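Local coordinates for YcgJ protein (Bacillus subtilis, PDB 1XXL) that probably acts as an S-adenosylmethionine-dependent methyltransferase of the Rossmann-like class, although its substrate is not known, at residues V123-P128 and V149-L154; P131-F136 and R209-I214; W174-Q179 and F225-I230. All blocks are in the same frame, centred on the assembly; numbering follows the deposited sequence.

Contact 1 of 3, residues V123-P128 and V149-L154; sequences VDHYAP and VRESSL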
ATOM      1  N   VAL A 123       2.114   4.477   0.044  1.00  9.25           N
ATOM      2  CA  VAL A 123       2.644   3.750   1.174  1.00  9.48           C
ATOM      3  C   VAL A 123       2.573   2.270   0.876  1.00  9.69           C
ATOM      4  O   VAL A 123       1.522   1.750   0.500  1.00  9.39           O
ATOM      5  CB  VAL A 123       1.870   4.062   2.524  1.00 10.01           C
ATOM      6  CG1 VAL A 123       2.251   3.081   3.640  1.00  9.73           C
ATOM      7  CG2 VAL A 123       2.162   5.446   2.935  1.00  9.78           C
ATOM      8  N   ASP A 124       3.703   1.596   1.030  1.00 10.20           N
ATOM      9  CA  ASP A 124       3.703   0.162   0.990  1.00 10.49           C
ATOM     10  C   ASP A 124       4.938  -0.363   1.687  1.00 10.06           C
ATOM     11  O   ASP A 124       5.849   0.376   2.012  1.00  9.41           O
ATOM     12  CB  ASP A 124       3.603  -0.355  -0.473  1.00 11.17           C
ATOM     13  CG  ASP A 124       2.844  -1.688  -0.581  1.00 13.03           C
ATOM     14  OD1 ASP A 124       2.563  -2.092  -1.732  1.00 15.11           O
ATOM     15  OD2 ASP A 124       2.546  -2.337   0.465  1.00 11.29           O
ATOM     16  N   HIS A 125       4.955  -1.656   1.945  1.00 10.17           N
ATOM     17  CA  HIS A 125       6.209  -2.278   2.285  1.00 11.08           C
ATOM     18  C   HIS A 125       6.921  -2.619   0.960  1.00 11.08           C
ATOM     19  O   HIS A 125       6.293  -2.683  -0.099  1.00 12.14           O
ATOM     20  CB  HIS A 125       6.094  -3.454   3.267  1.00 11.56           C
ATOM     21  CG  HIS A 125       4.899  -4.312   3.070  1.00 13.19           C
ATOM     22  ND1 HIS A 125       4.906  -5.406   2.242  1.00 14.98           N
ATOM     23  CD2 HIS A 125       3.659  -4.252   3.614  1.00 16.88           C
ATOM     24  CE1 HIS A 125       3.714  -5.981   2.269  1.00 17.24           C
ATOM     25  NE2 HIS A 125       2.938  -5.294   3.090  1.00 17.84           N
ATOM     26  N   TYR A 126       8.234  -2.714   1.017  1.00 10.37           N
ATOM     27  CA  TYR A 126       9.028  -2.863  -0.183  1.00 10.79           C
ATOM     28  C   TYR A 126      10.086  -3.954  -0.022  1.00 10.88           C
ATOM     29  O   TYR A 126      10.441  -4.336   1.079  1.00 11.35           O
ATOM     30  CB  TYR A 126       9.652  -1.514  -0.552  1.00  9.75           C
ATOM     31  CG  TYR A 126      10.624  -0.934   0.459  1.00  9.28           C
ATOM     32  CD1 TYR A 126      10.201  -0.054   1.446  1.00  8.52           C
ATOM     33  CD2 TYR A 126      11.958  -1.271   0.420  1.00  6.82           C
ATOM     34  CE1 TYR A 126      11.099   0.497   2.347  1.00  7.99           C
ATOM     35  CE2 TYR A 126      12.839  -0.757   1.311  1.00  8.83           C
ATOM     36  CZ  TYR A 126      12.411   0.133   2.280  1.00  8.88           C
ATOM     37  OH  TYR A 126      13.314   0.619   3.181  1.00 10.54           O
ATOM     38  N   ALA A 127      10.577  -4.431  -1.157  1.00 12.25           N
ATOM     39  CA  ALA A 127      11.650  -5.412  -1.242  1.00 11.92           C
ATOM     40  C   ALA A 127      12.997  -4.700  -1.127  1.00 12.37           C
ATOM     41  O   ALA A 127      13.221  -3.686  -1.787  1.00 12.57           O
ATOM     42  CB  ALA A 127      11.576  -6.126  -2.580  1.00 12.11           C
ATOM     43  N   PRO A 128      13.907  -5.226  -0.279  1.00 12.83           N
ATOM     44  CA  PRO A 128      15.269  -4.730  -0.306  1.00 12.97           C
ATOM     45  C   PRO A 128      15.887  -4.897  -1.702  1.00 12.80           C
ATOM     46  O   PRO A 128      15.397  -5.690  -2.521  1.00 12.57           O
ATOM     47  CB  PRO A 128      15.981  -5.595   0.741  1.00 13.95           C
ATOM     48  CG  PRO A 128      14.911  -6.043   1.645  1.00 13.33           C
ATOM     49  CD  PRO A 128      13.718  -6.244   0.760  1.00 12.55           C
ATOM     50  N   VAL A 149       0.885 -10.273  -4.909  1.00 16.57           N
ATOM     51  CA  VAL A 149       1.475 -10.399  -6.248  1.00 16.09           C
ATOM     52  C   VAL A 149       2.962 -10.129  -6.121  1.00 15.77           C
ATOM     53  O   VAL A 149       3.773 -11.026  -6.302  1.00 15.49           O
ATOM     54  CB  VAL A 149       0.810  -9.440  -7.268  1.00 15.82           C
ATOM     55  CG1 VAL A 149       1.529  -9.489  -8.599  1.00 16.29           C
ATOM     56  CG2 VAL A 149      -0.685  -9.819  -7.453  1.00 17.16           C
ATOM     57  N   ARG A 150       3.336  -8.896  -5.802  1.00 15.16           N
ATOM     58  CA  ARG A 150       4.751  -8.586  -5.601  1.00 14.75           C
ATOM     59  C   ARG A 150       4.882  -7.242  -4.921  1.00 14.03           C
ATOM     60  O   ARG A 150       4.159  -6.321  -5.261  1.00 12.72           O
ATOM     61  CB  ARG A 150       5.512  -8.555  -6.950  1.00 15.26           C
ATOM     62  CG  ARG A 150       6.927  -7.969  -6.810  1.00 15.05           C
ATOM     63  CD  ARG A 150       7.767  -8.021  -8.061  1.00 16.03           C
ATOM     64  NE  ARG A 150       8.998  -7.262  -7.847  1.00 16.03           N
ATOM     65  CZ  ARG A 150      10.045  -7.684  -7.146  1.00 17.95           C
ATOM     66  NH1 ARG A 150      10.045  -8.901  -6.588  1.00 18.88           N
ATOM     67  NH2 ARG A 150      11.106  -6.883  -6.998  1.00 16.34           N
ATOM     68  N   GLU A 151       5.793  -7.155  -3.946  1.00 13.61           N
ATOM     69  CA  GLU A 151       6.229  -5.879  -3.423  1.00 14.06           C
ATOM     70  C   GLU A 151       7.531  -5.503  -4.123  1.00 12.77           C
ATOM     71  O   GLU A 151       8.553  -6.233  -4.056  1.00 13.19           O
ATOM     72  CB  GLU A 151       6.310  -5.862  -1.877  1.00 13.91           C
ATOM     73  CG  GLU A 151       7.383  -6.683  -1.201  1.00 17.17           C
ATOM     74  CD  GLU A 151       6.935  -7.200   0.181  1.00 17.48           C
ATOM     75  OE1 GLU A 151       7.224  -6.532   1.201  1.00 21.28           O
ATOM     76  OE2 GLU A 151       6.272  -8.271   0.234  1.00 21.44           O
ATOM     77  N   SER A 152       7.452  -4.383  -4.834  1.00 11.65           N
ATOM     78  CA  SER A 152       8.532  -3.891  -5.656  1.00 11.16           C
ATOM     79  C   SER A 152       9.645  -3.328  -4.774  1.00 10.89           C
ATOM     80  O   SER A 152       9.422  -2.953  -3.603  1.00  9.74           O
ATOM     81  CB  SER A 152       8.033  -2.791  -6.615  1.00 11.46           C
ATOM     82  OG  SER A 152       7.041  -3.244  -7.517  1.00 11.41           O
ATOM     83  N   SER A 153      10.853  -3.268  -5.340  1.00 10.02           N
ATOM     84  CA  SER A 153      11.970  -2.591  -4.688  1.00  9.24           C
ATOM     85  C   SER A 153      11.873  -1.074  -4.892  1.00  9.58           C
ATOM     86  O   SER A 153      11.113  -0.613  -5.744  1.00  9.68           O
ATOM     87  CB  SER A 153      13.299  -3.140  -5.241  1.00  9.61           C
ATOM     88  OG  SER A 153      13.507  -2.712  -6.568  1.00  6.97           O
ATOM     89  N   LEU A 154      12.648  -0.301  -4.126  1.00  8.85           N
ATOM     90  CA  LEU A 154      12.691   1.159  -4.291  1.00 10.08           C
ATOM     91  C   LEU A 154      13.275   1.616  -5.633  1.00 10.40           C
ATOM     92  O   LEU A 154      12.816   2.594  -6.224  1.00 10.13           O
ATOM     93  CB  LEU A 154      13.435   1.831  -3.125  1.00 10.37           C
ATOM     94  CG  LEU A 154      12.803   1.571  -1.742  1.00  9.15           C
ATOM     95  CD1 LEU A 154      13.568   2.322  -0.664  1.00  8.86           C
ATOM     96  CD2 LEU A 154      11.354   1.903  -1.692  1.00  8.55           C
TER
HETATM   97  O   HOH W   1       6.870  -1.947  -2.758  1.00  9.48           O
HETATM   98  O   HOH W   2       9.258  -5.416   3.211  1.00 12.94           O
HETATM   99  O   HOH W   3      14.606  -1.329  -2.198  1.00 10.21           O
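His125 gives its ring N-H to the carboxylate of Glu151. The bond from His125 ND1 to Glu151 OE1 is 2.8 Å long and nearly straight, 162° at the hydrogen. The oxygen lies close to the plane of the imidazole, at its edge. Seen from the glutamate, the donor stands well above the carboxylate plane, and the two flat groups are turned 52° against each other. The Glu151 chain is bent at chi2 (-149°), which swings the carboxylate across the imidazole edge. Both carboxylate oxygens have further partners. OE1 also accepts from water 2, and OE2 is bonded by Asn141 ND2. This fixes the rotation of the group. Asp124 OD2 sits over one face of the His125 ring and takes a bond from His125 N.

The backbones meet through Ala127 N, which donates to Ser152 O at 3.1 Å. That carbonyl has a second donor in water 1, which also reaches His125 O. Farther along, water 3 accepts from Leu154 N and donates to Ala127 O. Waters 1 and 3 thus bridge main-chain atoms, while water 2 ties the Tyr126 carbonyl to the Glu151 carboxylate. Ser153 CA adds a C-H contact to Ala127 O at 3.3 Å.

The apolar part is a CH-pi contact. Leu154 CD2 lies over one face of the Tyr126 ring, 3.8 Å from its centroid, while CD1 reaches toward CE2 and CZ.

The side chain of His125 is about 9 Å from that of Arg94, an S-adenosylmethionine-binding residue. The contact is buried at the end of strand 118-125. Helix 131-144 packs on His125 and Glu151, strand 222-236 pairs with Asp124 and Tyr126, and Ser153 is the N-cap of helix 154-163.

Contact 2 of 3, residues P131-F136 and R209-I214; sequences PVLDEF and RDTFCI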
ATOM      1  N   PRO A 131      18.531  -9.155  -4.218  1.00 14.79           N
ATOM      2  CA  PRO A 131      17.484 -10.018  -4.739  1.00 15.17           C
ATOM      3  C   PRO A 131      17.098 -11.166  -3.841  1.00 14.10           C
ATOM      4  O   PRO A 131      15.969 -11.592  -3.899  1.00 13.94           O
ATOM      5  CB  PRO A 131      18.080 -10.560  -6.051  1.00 15.74           C
ATOM      6  CG  PRO A 131      19.198  -9.639  -6.365  1.00 16.22           C
ATOM      7  CD  PRO A 131      19.694  -9.094  -5.131  1.00 15.41           C
ATOM      8  N   VAL A 132      18.029 -11.662  -3.042  1.00 14.23           N
ATOM      9  CA  VAL A 132      17.771 -12.785  -2.125  1.00 15.45           C
ATOM     10  C   VAL A 132      16.866 -12.361  -0.955  1.00 14.72           C
ATOM     11  O   VAL A 132      16.045 -13.149  -0.473  1.00 14.47           O
ATOM     12  CB  VAL A 132      19.110 -13.413  -1.622  1.00 15.99           C
ATOM     13  CG1 VAL A 132      18.863 -14.563  -0.718  1.00 18.76           C
ATOM     14  CG2 VAL A 132      19.905 -13.963  -2.823  1.00 17.86           C
ATOM     15  N   LEU A 133      16.988 -11.109  -0.531  1.00 14.71           N
ATOM     16  CA  LEU A 133      16.124 -10.567   0.521  1.00 15.29           C
ATOM     17  C   LEU A 133      14.765 -10.175  -0.069  1.00 15.01           C
ATOM     18  O   LEU A 133      13.730 -10.364   0.569  1.00 14.07           O
ATOM     19  CB  LEU A 133      16.783  -9.380   1.198  1.00 15.33           C
ATOM     20  CG  LEU A 133      18.119  -9.683   1.880  1.00 17.70           C
ATOM     21  CD1 LEU A 133      18.698  -8.428   2.455  1.00 18.01           C
ATOM     22  CD2 LEU A 133      18.000 -10.744   2.950  1.00 18.69           C
ATOM     23  N   ASP A 134      14.806  -9.613  -1.280  1.00 14.95           N
ATOM     24  CA  ASP A 134      13.611  -9.347  -2.097  1.00 15.60           C
ATOM     25  C   ASP A 134      12.718 -10.608  -2.169  1.00 15.73           C
ATOM     26  O   ASP A 134      11.533 -10.617  -1.812  1.00 15.59           O
ATOM     27  CB  ASP A 134      14.090  -8.932  -3.481  1.00 15.63           C
ATOM     28  CG  ASP A 134      12.980  -8.668  -4.450  1.00 16.43           C
ATOM     29  OD1 ASP A 134      13.178  -7.746  -5.283  1.00 19.29           O
ATOM     30  OD2 ASP A 134      11.930  -9.345  -4.395  1.00 16.97           O
ATOM     31  N   GLU A 135      13.330 -11.682  -2.614  1.00 15.29           N
ATOM     32  CA  GLU A 135      12.686 -12.983  -2.715  1.00 16.14           C
ATOM     33  C   GLU A 135      12.185 -13.529  -1.341  1.00 14.61           C
ATOM     34  O   GLU A 135      11.085 -14.066  -1.235  1.00 13.10           O
ATOM     35  CB  GLU A 135      13.739 -13.866  -3.354  1.00 16.94           C
ATOM     36  CG  GLU A 135      13.475 -15.270  -3.635  1.00 21.78           C
ATOM     37  CD  GLU A 135      14.681 -15.864  -4.405  1.00 22.85           C
ATOM     38  OE1 GLU A 135      14.935 -17.088  -4.266  1.00 33.92           O
ATOM     39  OE2 GLU A 135      15.391 -15.083  -5.123  1.00 33.27           O
ATOM     40  N   PHE A 136      12.974 -13.348  -0.289  1.00 13.85           N
ATOM     41  CA  PHE A 136      12.617 -13.860   1.040  1.00 13.55           C
ATOM     42  C   PHE A 136      11.309 -13.250   1.532  1.00 12.96           C
ATOM     43  O   PHE A 136      10.388 -13.955   1.956  1.00 12.56           O
ATOM     44  CB  PHE A 136      13.732 -13.559   2.043  1.00 13.08           C
ATOM     45  CG  PHE A 136      13.421 -14.011   3.428  1.00 12.92           C
ATOM     46  CD1 PHE A 136      12.795 -13.157   4.336  1.00 12.59           C
ATOM     47  CD2 PHE A 136      13.742 -15.298   3.834  1.00 13.69           C
ATOM     48  CE1 PHE A 136      12.498 -13.595   5.614  1.00 12.45           C
ATOM     49  CE2 PHE A 136      13.453 -15.720   5.106  1.00 14.63           C
ATOM     50  CZ  PHE A 136      12.829 -14.874   5.988  1.00 12.36           C
ATOM     51  N   ARG A 209      17.635 -12.385   8.749  1.00 16.75           N
ATOM     52  CA  ARG A 209      17.357 -12.237  10.164  1.00 18.53           C
ATOM     53  C   ARG A 209      17.639 -10.819  10.681  1.00 18.03           C
ATOM     54  O   ARG A 209      16.895 -10.296  11.515  1.00 17.16           O
ATOM     55  CB  ARG A 209      18.182 -13.247  10.941  1.00 18.42           C
ATOM     56  CG  ARG A 209      17.631 -14.653  10.906  1.00 20.95           C
ATOM     57  CD  ARG A 209      18.746 -15.645  11.243  1.00 25.10           C
ATOM     58  NE  ARG A 209      18.390 -16.579  12.311  1.00 33.15           N
ATOM     59  CZ  ARG A 209      17.711 -17.725  12.155  1.00 35.42           C
ATOM     60  NH1 ARG A 209      17.313 -18.130  10.958  1.00 36.67           N
ATOM     61  NH2 ARG A 209      17.446 -18.486  13.228  1.00 35.55           N
ATOM     62  N   ASP A 210      18.723 -10.212  10.189  1.00 18.56           N
ATOM     63  CA  ASP A 210      19.080  -8.825  10.517  1.00 17.84           C
ATOM     64  C   ASP A 210      18.119  -7.840   9.846  1.00 16.83           C
ATOM     65  O   ASP A 210      17.527  -6.995  10.495  1.00 16.70           O
ATOM     66  CB  ASP A 210      20.539  -8.564  10.078  1.00 19.27           C
ATOM     67  CG  ASP A 210      21.031  -7.129  10.402  1.00 22.99           C
ATOM     68  OD1 ASP A 210      20.708  -6.594  11.506  1.00 30.26           O
ATOM     69  OD2 ASP A 210      21.755  -6.536   9.543  1.00 29.84           O
ATOM     70  N   THR A 211      17.950  -7.963   8.538  1.00 14.93           N
ATOM     71  CA  THR A 211      17.129  -7.034   7.778  1.00 14.52           C
ATOM     72  C   THR A 211      15.681  -7.032   8.251  1.00 13.24           C
ATOM     73  O   THR A 211      15.068  -5.983   8.358  1.00 12.78           O
ATOM     74  CB  THR A 211      17.165  -7.382   6.271  1.00 14.40           C
ATOM     75  OG1 THR A 211      18.513  -7.245   5.790  1.00 16.14           O
ATOM     76  CG2 THR A 211      16.250  -6.464   5.466  1.00 14.33           C
ATOM     77  N   PHE A 212      15.129  -8.209   8.522  1.00 12.54           N
ATOM     78  CA  PHE A 212      13.707  -8.322   8.867  1.00 12.48           C
ATOM     79  C   PHE A 212      13.458  -8.561  10.365  1.00 11.86           C
ATOM     80  O   PHE A 212      12.371  -8.966  10.743  1.00 10.32           O
ATOM     81  CB  PHE A 212      13.012  -9.390   7.992  1.00 11.31           C
ATOM     82  CG  PHE A 212      13.116  -9.108   6.515  1.00 12.21           C
ATOM     83  CD1 PHE A 212      12.450  -8.034   5.958  1.00 10.49           C
ATOM     84  CD2 PHE A 212      13.930  -9.882   5.690  1.00 10.71           C
ATOM     85  CE1 PHE A 212      12.555  -7.765   4.620  1.00 11.92           C
ATOM     86  CE2 PHE A 212      14.042  -9.601   4.345  1.00 10.59           C
ATOM     87  CZ  PHE A 212      13.354  -8.552   3.812  1.00 10.81           C
ATOM     88  N   CYS A 213      14.475  -8.313  11.198  1.00 12.23           N
ATOM     89  CA  CYS A 213      14.328  -8.280  12.649  1.00 12.30           C
ATOM     90  C   CYS A 213      13.575  -9.494  13.179  1.00 12.82           C
ATOM     91  O   CYS A 213      12.611  -9.368  13.927  1.00 13.21           O
ATOM     92  CB  CYS A 213      13.597  -7.018  13.062  1.00 12.09           C
ATOM     93  SG  CYS A 213      14.344  -5.512  12.431  1.00 14.45           S
ATOM     94  N   ILE A 214      14.030 -10.675  12.791  1.00 13.77           N
ATOM     95  CA  ILE A 214      13.323 -11.909  13.092  1.00 14.57           C
ATOM     96  C   ILE A 214      13.576 -12.329  14.533  1.00 14.88           C
ATOM     97  O   ILE A 214      14.723 -12.505  14.962  1.00 14.79           O
ATOM     98  CB  ILE A 214      13.705 -13.028  12.099  1.00 14.23           C
ATOM     99  CG1 ILE A 214      13.267 -12.645  10.695  1.00 14.88           C
ATOM    100  CG2 ILE A 214      13.027 -14.364  12.459  1.00 14.92           C
ATOM    101  CD1 ILE A 214      13.718 -13.680   9.592  1.00 15.70           C
TER
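Phe212 lies between Leu133 and Phe136 of helix 131-144 and meets both obliquely, through CD2, CE2 and CZ. Its CG is anti to the carbonyl carbon (chi1 -58°), which sends the ring from CB toward the helix. Phe212 CD2 is the first atom to touch, 3.7 Å from Phe136 CD1. Phe212 CE2 follows, 3.8 Å from the same Phe136 CD1. On its other flank, Phe212 CE2 is 4.2 Å from Leu133 CB. Phe212 CZ, at the tip, comes to 3.7 Å from Leu133 O.

The two phenylalanine rings are nearly parallel, with planes 19° apart. They are slid past each other, so they barely overlap, and their centroids are 5.6 Å apart. Thr211 CG2 covers one face of the Phe212 ring.

Two smaller contacts flank the pair. Ile214 CD1 approaches Phe136 CZ to 3.9 Å from the opposite direction. Leu133 CD1 and Thr211 OG1 meet tip to tip. The Thr211 hydroxyl is also hydrogen-bonded to Glu207 O, within its own helix.

No hydrogen bond joins the two segments; the join is apolar packing. His200 stacks on Phe136, and Pro128 touches Phe212. The contact is far from the annotated sites. Segment 209-214 contains a Schellman motif that ends helix 206-211. Ile214 N bonds to Arg209 O and, weakly, Cys213 N to Asp210 O, with Cys213, of positive phi, as the C-prime residue.

Contact 3 of 3, residues W174-Q179 and F225-I230; sequences WNLPIQ and FCLKAI
Trp174 and Ala229 form the first of three hydrogen-bonded pairs between two antiparallel strands. Leu176 with Leu227 and Ile178 with Phe225 are the others. Each pair has two backbone bonds, six in all, such as Leu176 N to Leu227 O at 2.8 Å. Asn175 with Lys228 and Pro177 with Cys226 are the non-hydrogen-bonded pairs between them. Here the strands are helped by C-H contacts, such as Cys226 CA to Leu176 O at 3.3 Å.

The other polar link is between side chains. Asn175 and Lys228 run side by side, and Lys228 NZ donates to Asn175 OD1 at 2.8 Å. The lysine chain is bent at chi2 and chi3, which folds the amine back to the amide. NZ also bonds to Thr211 O.

Two methyl groups lie over aromatic faces. Ala229 CB sits over the indole of Trp174, 3.6 Å from the centroid of the five-membered ring and 3.4 Å from CE2. Ile178 CG2 lies over the Phe225 ring, 4.0 Å from its centroid.

Aliphatic packing completes the face carrying Trp174, Leu176, Ile178, Phe225, Leu227 and Ala229. Ile178 CD1 presses on Leu227 CD2 at 3.5 Å, tighter than usual. On the other face, Cys226 SG packs against Asn175 CB and Pro177 CA.

Helix 131-144 covers Phe225 and Leu227. Helix 7-17, whose start looks like a purification tag, touches Trp174. Strand 222-236, antiparallel between 118-125 and 166-179, matches the seventh strand of the Rossmann-like class I methyltransferase fold, which is inserted between the fifth and sixth.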
ATOM      1  N   TRP A 174      10.448   3.370   7.460  1.00 12.26           N
ATOM      2  CA  TRP A 174      10.389   2.842   8.821  1.00 11.85           C
ATOM      3  C   TRP A 174      10.237   1.349   8.772  1.00 12.56           C
ATOM      4  O   TRP A 174       9.806   0.794   7.747  1.00 11.72           O
ATOM      5  CB  TRP A 174       9.246   3.507   9.611  1.00 11.16           C
ATOM      6  CG  TRP A 174       7.878   3.181   9.126  1.00  9.80           C
ATOM      7  CD1 TRP A 174       7.059   2.195   9.596  1.00  9.12           C
ATOM      8  CD2 TRP A 174       7.143   3.859   8.096  1.00  9.57           C
ATOM      9  NE1 TRP A 174       5.871   2.201   8.904  1.00 10.77           N
ATOM     10  CE2 TRP A 174       5.892   3.216   7.983  1.00  9.51           C
ATOM     11  CE3 TRP A 174       7.425   4.947   7.251  1.00  9.92           C
ATOM     12  CZ2 TRP A 174       4.924   3.628   7.071  1.00  8.92           C
ATOM     13  CZ3 TRP A 174       6.457   5.356   6.345  1.00  9.31           C
ATOM     14  CH2 TRP A 174       5.239   4.693   6.257  1.00  9.05           C
ATOM     15  N   ASN A 175      10.627   0.700   9.867  1.00 13.50           N
ATOM     16  CA  ASN A 175      10.404  -0.742  10.068  1.00 14.11           C
ATOM     17  C   ASN A 175       8.989  -0.928  10.567  1.00 13.85           C
ATOM     18  O   ASN A 175       8.581  -0.304  11.551  1.00 14.67           O
ATOM     19  CB  ASN A 175      11.404  -1.327  11.077  1.00 14.85           C
ATOM     20  CG  ASN A 175      12.777  -1.614  10.456  1.00 18.17           C
ATOM     21  OD1 ASN A 175      12.944  -1.587   9.240  1.00 23.30           O
ATOM     22  ND2 ASN A 175      13.751  -1.927  11.295  1.00 22.02           N
ATOM     23  N   LEU A 176       8.212  -1.739   9.863  1.00 12.95           N
ATOM     24  CA  LEU A 176       6.835  -2.011  10.251  1.00 12.18           C
ATOM     25  C   LEU A 176       6.825  -3.289  11.079  1.00 11.52           C
ATOM     26  O   LEU A 176       7.039  -4.355  10.544  1.00 10.87           O
ATOM     27  CB  LEU A 176       5.969  -2.163   8.996  1.00 12.69           C
ATOM     28  CG  LEU A 176       4.525  -2.628   9.141  1.00 12.46           C
ATOM     29  CD1 LEU A 176       3.736  -1.583   9.901  1.00 14.40           C
ATOM     30  CD2 LEU A 176       3.935  -2.875   7.746  1.00 13.76           C
ATOM     31  N   PRO A 177       6.589  -3.180  12.403  1.00 11.75           N
ATOM     32  CA  PRO A 177       6.671  -4.356  13.274  1.00 11.76           C
ATOM     33  C   PRO A 177       5.458  -5.257  13.132  1.00 11.86           C
ATOM     34  O   PRO A 177       4.321  -4.767  13.074  1.00 10.96           O
ATOM     35  CB  PRO A 177       6.739  -3.750  14.690  1.00 12.11           C
ATOM     36  CG  PRO A 177       6.006  -2.459  14.569  1.00 12.93           C
ATOM     37  CD  PRO A 177       6.265  -1.955  13.158  1.00 11.71           C
ATOM     38  N   ILE A 178       5.702  -6.553  13.046  1.00 12.02           N
ATOM     39  CA  ILE A 178       4.635  -7.534  12.907  1.00 13.24           C
ATOM     40  C   ILE A 178       4.709  -8.508  14.083  1.00 13.49           C
ATOM     41  O   ILE A 178       5.740  -9.136  14.313  1.00 13.76           O
ATOM     42  CB  ILE A 178       4.691  -8.281  11.548  1.00 13.28           C
ATOM     43  CG1 ILE A 178       4.183  -7.367  10.413  1.00 16.28           C
ATOM     44  CG2 ILE A 178       3.762  -9.498  11.554  1.00 13.41           C
ATOM     45  CD1 ILE A 178       5.213  -6.714   9.740  1.00 20.61           C
ATOM     46  N   GLN A 179       3.614  -8.577  14.837  1.00 13.39           N
ATOM     47  CA  GLN A 179       3.439  -9.557  15.883  1.00 13.94           C
ATOM     48  C   GLN A 179       2.884 -10.818  15.221  1.00 14.66           C
ATOM     49  O   GLN A 179       1.787 -10.826  14.685  1.00 13.20           O
ATOM     50  CB  GLN A 179       2.500  -9.037  16.981  1.00 13.98           C
ATOM     51  CG  GLN A 179       2.958  -7.724  17.677  1.00 13.08           C
ATOM     52  CD  GLN A 179       4.382  -7.762  18.257  1.00 12.56           C
ATOM     53  OE1 GLN A 179       5.193  -6.823  18.058  1.00 15.37           O
ATOM     54  NE2 GLN A 179       4.707  -8.841  18.937  1.00  9.85           N
ATOM     55  N   PHE A 225       8.617 -10.053  13.501  1.00 10.86           N
ATOM     56  CA  PHE A 225       9.551  -9.641  12.450  1.00 10.92           C
ATOM     57  C   PHE A 225       9.153  -8.252  11.998  1.00 10.59           C
ATOM     58  O   PHE A 225       8.115  -7.751  12.419  1.00  9.81           O
ATOM     59  CB  PHE A 225       9.597 -10.653  11.289  1.00 10.68           C
ATOM     60  CG  PHE A 225       8.272 -10.874  10.590  1.00  9.81           C
ATOM     61  CD1 PHE A 225       7.903 -10.092   9.504  1.00 10.30           C
ATOM     62  CD2 PHE A 225       7.407 -11.886  11.008  1.00 11.79           C
ATOM     63  CE1 PHE A 225       6.693 -10.308   8.858  1.00 11.28           C
ATOM     64  CE2 PHE A 225       6.206 -12.111  10.360  1.00 12.07           C
ATOM     65  CZ  PHE A 225       5.839 -11.306   9.291  1.00 10.87           C
ATOM     66  N   CYS A 226       9.975  -7.628  11.172  1.00 10.29           N
ATOM     67  CA  CYS A 226       9.654  -6.331  10.622  1.00 12.01           C
ATOM     68  C   CYS A 226       9.678  -6.367   9.119  1.00 12.08           C
ATOM     69  O   CYS A 226      10.548  -6.992   8.515  1.00 12.71           O
ATOM     70  CB  CYS A 226      10.640  -5.260  11.086  1.00 12.26           C
ATOM     71  SG  CYS A 226      10.522  -4.787  12.847  1.00 16.22           S
ATOM     72  N   LEU A 227       8.729  -5.664   8.529  1.00 12.07           N
ATOM     73  CA  LEU A 227       8.709  -5.389   7.121  1.00 13.03           C
ATOM     74  C   LEU A 227       9.325  -3.998   6.919  1.00 12.93           C
ATOM     75  O   LEU A 227       9.446  -3.228   7.868  1.00 12.64           O
ATOM     76  CB  LEU A 227       7.281  -5.432   6.592  1.00 13.30           C
ATOM     77  CG  LEU A 227       6.691  -6.713   5.978  1.00 15.80           C
ATOM     78  CD1 LEU A 227       7.434  -8.003   6.210  1.00 17.22           C
ATOM     79  CD2 LEU A 227       5.224  -6.864   6.266  1.00 14.60           C
ATOM     80  N   LYS A 228       9.750  -3.708   5.687  1.00 12.16           N
ATOM     81  CA  LYS A 228      10.315  -2.397   5.337  1.00 12.42           C
ATOM     82  C   LYS A 228       9.245  -1.533   4.691  1.00 11.64           C
ATOM     83  O   LYS A 228       8.749  -1.864   3.615  1.00 12.40           O
ATOM     84  CB  LYS A 228      11.479  -2.555   4.355  1.00 13.02           C
ATOM     85  CG  LYS A 228      12.453  -3.670   4.663  1.00 15.04           C
ATOM     86  CD  LYS A 228      12.952  -3.644   6.086  1.00 18.17           C
ATOM     87  CE  LYS A 228      13.977  -2.608   6.297  1.00 20.47           C
ATOM     88  NZ  LYS A 228      14.734  -2.953   7.566  1.00 22.70           N
ATOM     89  N   ALA A 229       8.894  -0.430   5.336  1.00 11.10           N
ATOM     90  CA  ALA A 229       7.783   0.413   4.894  1.00 10.45           C
ATOM     91  C   ALA A 229       8.301   1.750   4.487  1.00  9.58           C
ATOM     92  O   ALA A 229       9.354   2.186   4.957  1.00  8.56           O
ATOM     93  CB  ALA A 229       6.779   0.557   5.997  1.00 10.87           C
ATOM     94  N   ILE A 230       7.558   2.402   3.597  1.00  9.35           N
ATOM     95  CA  ILE A 230       7.930   3.712   3.106  1.00  8.77           C
ATOM     96  C   ILE A 230       6.696   4.539   2.722  1.00  8.67           C
ATOM     97  O   ILE A 230       5.660   3.991   2.369  1.00  8.03           O
ATOM     98  CB  ILE A 230       8.905   3.543   1.900  1.00  9.18           C
ATOM     99  CG1 ILE A 230       9.620   4.854   1.587  1.00  9.16           C
ATOM    100  CG2 ILE A 230       8.158   2.933   0.713  1.00  8.76           C
ATOM    101  CD1 ILE A 230      10.753   4.732   0.516  1.00 10.18           C
TER

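Overall arrangement
The three contacts lie close together, with centres 11 to 12 Å apart. Contacts 1 and 3 reach the same sheet, where strands 118-125 and 222-236 are neighbours. Tyr126 N probably bonds to Lys228 O. Contact 2 lies farther out, about 19 Å from the centre of the chain. Arg150 and Asp134 join it to contact 1 by a salt bridge, and a probable hydrogen bond from Cys226 N to Phe212 O joins it to contact 3. Along the chain, contact 1 closes before contact 3 opens, while contact 2 alternates with both. Helix 131-144, the end of helix 206-211 and the loop before helix 154-163 thus pack against the end of strand 118-125 and strand 222-236.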